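Local coordinates for protein Stk_08120 (PDB 2EJX) that belongs to a thermoacidophile-specific family of the Bet v 1-like clan and probably acts as a fatty acid carrier, at residues T13-D18 against N125-I130; V70-I75 against Y87-D92. All coordinates share one frame; numbering follows the deposited sequence.

Interaction 1. Residues T13-D18 against N125-I130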
# COMPACT_ATOMS: atom_id res chain seq x y z
N THR A 13 -13.22 7.89 -4.34
CA THR A 13 -13.94 6.64 -4.56
C THR A 13 -15.44 6.78 -4.35
O THR A 13 -15.89 7.52 -3.48
CB THR A 13 -13.39 5.48 -3.65
OG1 THR A 13 -14.14 4.27 -3.84
CG2 THR A 13 -13.48 5.86 -2.18
N ASN A 14 -16.21 6.10 -5.20
CA ASN A 14 -17.64 5.91 -5.00
C ASN A 14 -17.97 4.57 -4.35
O ASN A 14 -19.15 4.21 -4.23
CB ASN A 14 -18.33 5.95 -6.36
CG ASN A 14 -18.45 7.35 -6.90
OD1 ASN A 14 -18.42 8.33 -6.16
ND2 ASN A 14 -18.68 7.44 -8.21
N GLN A 15 -16.95 3.79 -3.98
CA GLN A 15 -17.19 2.53 -3.31
C GLN A 15 -17.41 2.83 -1.83
O GLN A 15 -17.06 3.93 -1.38
CB GLN A 15 -16.00 1.56 -3.51
CG GLN A 15 -15.94 0.82 -4.83
CD GLN A 15 -16.82 -0.41 -4.82
OE1 GLN A 15 -17.33 -0.80 -3.78
NE2 GLN A 15 -17.01 -1.01 -5.97
N ASP A 16 -17.98 1.90 -1.08
CA ASP A 16 -18.20 2.12 0.35
C ASP A 16 -16.83 2.34 0.97
O ASP A 16 -15.98 1.45 0.93
CB ASP A 16 -18.90 0.94 1.01
CG ASP A 16 -19.08 1.12 2.52
OD1 ASP A 16 -18.08 1.18 3.26
OD2 ASP A 16 -20.23 1.19 2.98
N ILE A 17 -16.64 3.51 1.54
CA ILE A 17 -15.32 3.91 2.02
C ILE A 17 -14.76 2.99 3.10
O ILE A 17 -13.57 2.85 3.22
CB ILE A 17 -15.29 5.39 2.52
CG1 ILE A 17 -13.84 5.85 2.77
CG2 ILE A 17 -16.20 5.58 3.80
CD1 ILE A 17 -13.03 6.18 1.50
N ASP A 18 -15.63 2.39 3.90
CA ASP A 18 -15.17 1.59 4.98
C ASP A 18 -14.71 0.24 4.46
O ASP A 18 -13.70 -0.30 4.89
CB ASP A 18 -16.24 1.53 6.09
CG ASP A 18 -16.45 2.90 6.74
OD1 ASP A 18 -15.44 3.60 7.03
OD2 ASP A 18 -17.61 3.32 6.89
N ASN A 125 -7.87 3.83 -11.28
CA ASN A 125 -8.61 2.58 -11.41
C ASN A 125 -9.26 2.05 -10.11
O ASN A 125 -9.69 0.91 -10.04
CB ASN A 125 -7.69 1.52 -12.02
CG ASN A 125 -7.23 1.92 -13.44
OD1 ASN A 125 -8.05 1.87 -14.41
ND2 ASN A 125 -5.98 2.36 -13.56
N ILE A 126 -9.34 2.90 -9.09
CA ILE A 126 -9.63 2.37 -7.73
C ILE A 126 -10.95 1.64 -7.64
O ILE A 126 -11.03 0.55 -7.07
CB ILE A 126 -9.57 3.51 -6.64
CG1 ILE A 126 -9.75 2.96 -5.24
CG2 ILE A 126 -10.55 4.61 -6.97
CD1 ILE A 126 -8.68 1.97 -4.78
N ASP A 127 -11.99 2.19 -8.26
CA ASP A 127 -13.31 1.56 -8.05
C ASP A 127 -13.47 0.18 -8.76
O ASP A 127 -14.16 -0.70 -8.21
CB ASP A 127 -14.41 2.54 -8.42
CG ASP A 127 -14.61 3.59 -7.33
OD1 ASP A 127 -13.94 3.52 -6.26
OD2 ASP A 127 -15.50 4.44 -7.51
N GLU A 128 -12.84 0.04 -9.93
CA GLU A 128 -12.77 -1.23 -10.70
C GLU A 128 -11.89 -2.23 -9.95
O GLU A 128 -12.26 -3.38 -9.79
CB GLU A 128 -12.21 -1.01 -12.12
CG GLU A 128 -13.04 -0.02 -13.02
CD GLU A 128 -12.63 1.50 -12.98
OE1 GLU A 128 -12.00 2.00 -12.01
OE2 GLU A 128 -12.94 2.22 -13.98
N ILE A 129 -10.76 -1.76 -9.42
CA ILE A 129 -9.90 -2.68 -8.61
C ILE A 129 -10.69 -3.21 -7.37
O ILE A 129 -10.72 -4.42 -7.05
CB ILE A 129 -8.62 -1.94 -8.21
CG1 ILE A 129 -7.70 -1.78 -9.44
CG2 ILE A 129 -7.94 -2.72 -7.01
CD1 ILE A 129 -6.61 -0.69 -9.28
N ILE A 130 -11.35 -2.32 -6.65
CA ILE A 130 -12.04 -2.68 -5.43
C ILE A 130 -13.28 -3.50 -5.72
O ILE A 130 -13.62 -4.38 -4.95
CB ILE A 130 -12.45 -1.43 -4.62
CG1 ILE A 130 -11.20 -0.64 -4.12
CG2 ILE A 130 -13.47 -1.82 -3.45
CD1 ILE A 130 -10.37 -1.33 -2.92

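Interaction 2. Residues V70-I75 against Y87-D92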
# COMPACT_ATOMS: atom_id res chain seq x y z
N VAL A 70 -8.83 4.44 14.24
CA VAL A 70 -9.99 5.15 13.77
C VAL A 70 -9.60 5.77 12.44
O VAL A 70 -8.65 6.54 12.33
CB VAL A 70 -10.49 6.17 14.81
CG1 VAL A 70 -11.66 7.00 14.27
CG2 VAL A 70 -10.92 5.42 16.07
N ASP A 71 -10.31 5.36 11.40
CA ASP A 71 -10.17 6.01 10.07
C ASP A 71 -8.75 6.00 9.52
O ASP A 71 -8.38 6.82 8.66
CB ASP A 71 -10.80 7.42 10.08
CG ASP A 71 -12.34 7.39 10.09
OD1 ASP A 71 -12.96 6.39 9.66
OD2 ASP A 71 -12.94 8.38 10.52
N GLU A 72 -7.95 5.04 9.96
CA GLU A 72 -6.55 5.01 9.56
C GLU A 72 -6.01 3.60 9.53
O GLU A 72 -6.43 2.75 10.33
CB GLU A 72 -5.69 5.89 10.50
CG GLU A 72 -4.21 5.84 10.12
CD GLU A 72 -3.36 6.94 10.74
OE1 GLU A 72 -3.86 8.05 11.05
OE2 GLU A 72 -2.16 6.68 10.90
N VAL A 73 -5.12 3.33 8.58
CA VAL A 73 -4.38 2.07 8.51
C VAL A 73 -2.90 2.49 8.48
O VAL A 73 -2.52 3.30 7.68
CB VAL A 73 -4.68 1.30 7.22
CG1 VAL A 73 -3.86 0.03 7.15
CG2 VAL A 73 -6.18 0.93 7.10
N ARG A 74 -2.08 1.91 9.35
CA ARG A 74 -0.68 2.29 9.44
C ARG A 74 0.13 1.00 9.27
O ARG A 74 -0.05 0.05 10.02
CB ARG A 74 -0.46 2.92 10.82
CG ARG A 74 0.71 3.82 10.94
CD ARG A 74 0.77 4.53 12.31
NE ARG A 74 -0.28 5.56 12.41
CZ ARG A 74 -0.27 6.59 13.26
NH1 ARG A 74 0.76 6.76 14.09
NH2 ARG A 74 -1.27 7.47 13.28
N ILE A 75 0.97 0.94 8.25
CA ILE A 75 1.78 -0.27 7.98
C ILE A 75 3.23 0.09 8.26
O ILE A 75 3.83 0.93 7.57
CB ILE A 75 1.60 -0.79 6.54
CG1 ILE A 75 0.10 -1.05 6.27
CG2 ILE A 75 2.41 -2.07 6.30
CD1 ILE A 75 -0.24 -1.70 4.92
N TYR A 87 0.90 5.00 5.37
CA TYR A 87 -0.39 5.37 5.94
C TYR A 87 -1.48 5.37 4.89
O TYR A 87 -1.27 5.86 3.79
CB TYR A 87 -0.35 6.79 6.47
CG TYR A 87 0.76 7.04 7.45
CD1 TYR A 87 0.53 6.94 8.82
CD2 TYR A 87 2.05 7.37 7.00
CE1 TYR A 87 1.55 7.17 9.72
CE2 TYR A 87 3.07 7.62 7.91
CZ TYR A 87 2.81 7.50 9.27
OH TYR A 87 3.82 7.74 10.22
N ILE A 88 -2.65 4.86 5.27
CA ILE A 88 -3.87 5.07 4.50
C ILE A 88 -4.93 5.75 5.41
O ILE A 88 -5.32 5.18 6.44
CB ILE A 88 -4.38 3.76 3.81
CG1 ILE A 88 -3.24 3.06 3.01
CG2 ILE A 88 -5.57 4.10 2.85
CD1 ILE A 88 -2.50 1.91 3.77
N ARG A 89 -5.33 6.99 5.08
CA ARG A 89 -6.18 7.79 5.96
C ARG A 89 -7.48 8.14 5.26
O ARG A 89 -7.44 8.65 4.15
CB ARG A 89 -5.48 9.07 6.43
CG ARG A 89 -4.13 8.85 7.13
CD ARG A 89 -3.48 10.21 7.46
NE ARG A 89 -2.22 10.02 8.21
CZ ARG A 89 -1.14 10.79 8.08
NH1 ARG A 89 -1.13 11.84 7.27
NH2 ARG A 89 -0.06 10.51 8.81
N LYS A 90 -8.61 7.83 5.89
CA LYS A 90 -9.88 8.28 5.40
C LYS A 90 -9.98 9.79 5.66
O LYS A 90 -9.78 10.24 6.78
CB LYS A 90 -11.02 7.50 6.09
CG LYS A 90 -12.41 8.12 5.85
CD LYS A 90 -13.49 7.21 6.28
CE LYS A 90 -14.82 7.92 6.29
NZ LYS A 90 -15.87 7.13 7.01
N LYS A 91 -10.32 10.56 4.63
CA LYS A 91 -10.48 12.00 4.75
C LYS A 91 -11.94 12.40 4.83
O LYS A 91 -12.28 13.34 5.57
CB LYS A 91 -9.75 12.73 3.62
CG LYS A 91 -8.29 12.41 3.54
CD LYS A 91 -7.48 13.52 2.87
CE LYS A 91 -7.92 13.77 1.46
NZ LYS A 91 -6.91 14.53 0.69
N ASP A 92 -12.81 11.74 4.05
CA ASP A 92 -14.26 11.90 4.17
C ASP A 92 -14.88 10.68 3.55
O ASP A 92 -14.16 9.70 3.31
CB ASP A 92 -14.79 13.18 3.49
CG ASP A 92 -14.32 13.32 2.03
OD1 ASP A 92 -14.35 12.33 1.24
OD2 ASP A 92 -13.91 14.44 1.69
O HOH W 1 -15.39 7.51 9.56

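Interaction 1. Residues T13-D18 against N125-I130
The carboxylate of Asp127 reaches out from the long C-terminal helix and grips the Thr13-Asn14 corner with both of its oxygens. Asp127 OD1 accepts from the Thr13 hydroxyl, OG1 standing 2.5 Å away. Asp127 OD2 takes the backbone N-H of Asn14, 2.9 Å from N, in a fairly straight bond. Each oxygen uses its syn lone pair, so the two bonds together fix the rotation of the group. Threonine suits its place because OG1, set opposite its own backbone N (chi1 177°), also accepts from Gln15 N at 2.9 Å, closing an ST turn. Replacing Asp127 by an alanine would probably leave the Thr13 hydroxyl and the Asn14 amide without their acceptor and the turn less firmly tied to the helix. Close by, the bent chain of Gln15 runs alongside Ile130, pointing the opposite way, its CG 3.9 Å from Ile130 CG2, and its amide stands nearly perpendicular to the carboxylate; OE1 bonds to Arg134 one turn further on. Packing is looser around Thr13 CB and Ile126 CG2, 4.5 Å apart. Asn14 occupies the solvent side, touching Asp127 OD2 through CB, where a polar residue is at ease. The contact thus joins the turn between strand 7-12 and helix 17-24 to the C-terminal helix, consistent with the helix-grip fold of Bet v 1-like proteins.

Interaction 2. Residues V70-I75 against Y87-D92
Val73 and Ile88 form a hydrogen-bonded pair in the antiparallel beta hairpin of strands 72-79 and 82-92, with Val73 N to Ile88 O at 2.8 Å and the return bond nearly straight at 172°. Their branched side chains suit extended backbone and lie side by side on the buried face, Val73 CG1 4.1 Å from Ile88 CD1; Met21 and Phe24 of helix 17-24 pack on Ile88. The other face is polar and carries Glu72, Arg74, Tyr87 and Arg89. Glu72 runs out extended, CG opposite the backbone N (chi1 178°), which brings OE2 to the edge of the Tyr87 ring, 3.4 Å from CD1. Arg74 bends at chi3 (-72°) and turns back, holding Glu72 OE2 side-on with its NE and NH2, each 2.7 Å away and both coming from one face of the carboxylate. Tyr87 CE1 lies over a face of this guanidinium, the two planes steeply inclined. Arg89 remains extended to NE, lays NH2 over a Tyr87 ring face and makes a long salt bridge to Glu72 OE1, so one acid serves two arginines and probably offsets their repulsion. At the hairpin's open end Asp71, in a left-handed backbone conformation that aspartate tolerates, accepts from Lys90 N through its carbonyl. Beyond it the extended Lys90 chain carries NZ to a water, 2.6 Å away, which donates to Asp71 OD1 at 2.7 Å.

Overall arrangement
From the N terminus, strand 7-12 forms one edge of the sheet and leads into the 13-18 turn and helix 17-24. The chain then builds the rest of the sheet before the helix 105-137 returns to the turn, so interaction 1 closes a long loop of over a hundred residues. Interaction 2 closes a much shorter one within it, a local hairpin between neighbouring inner strands; the two loops nest and do not cross. Their centres lie about 15 Å apart, yet they touch: Ile17 packs on Lys90 and Asp92, and Asp18 forms a weak, long ion pair with Lys90. Helix 17-24 thus bridges the hairpin and the C-terminal helix.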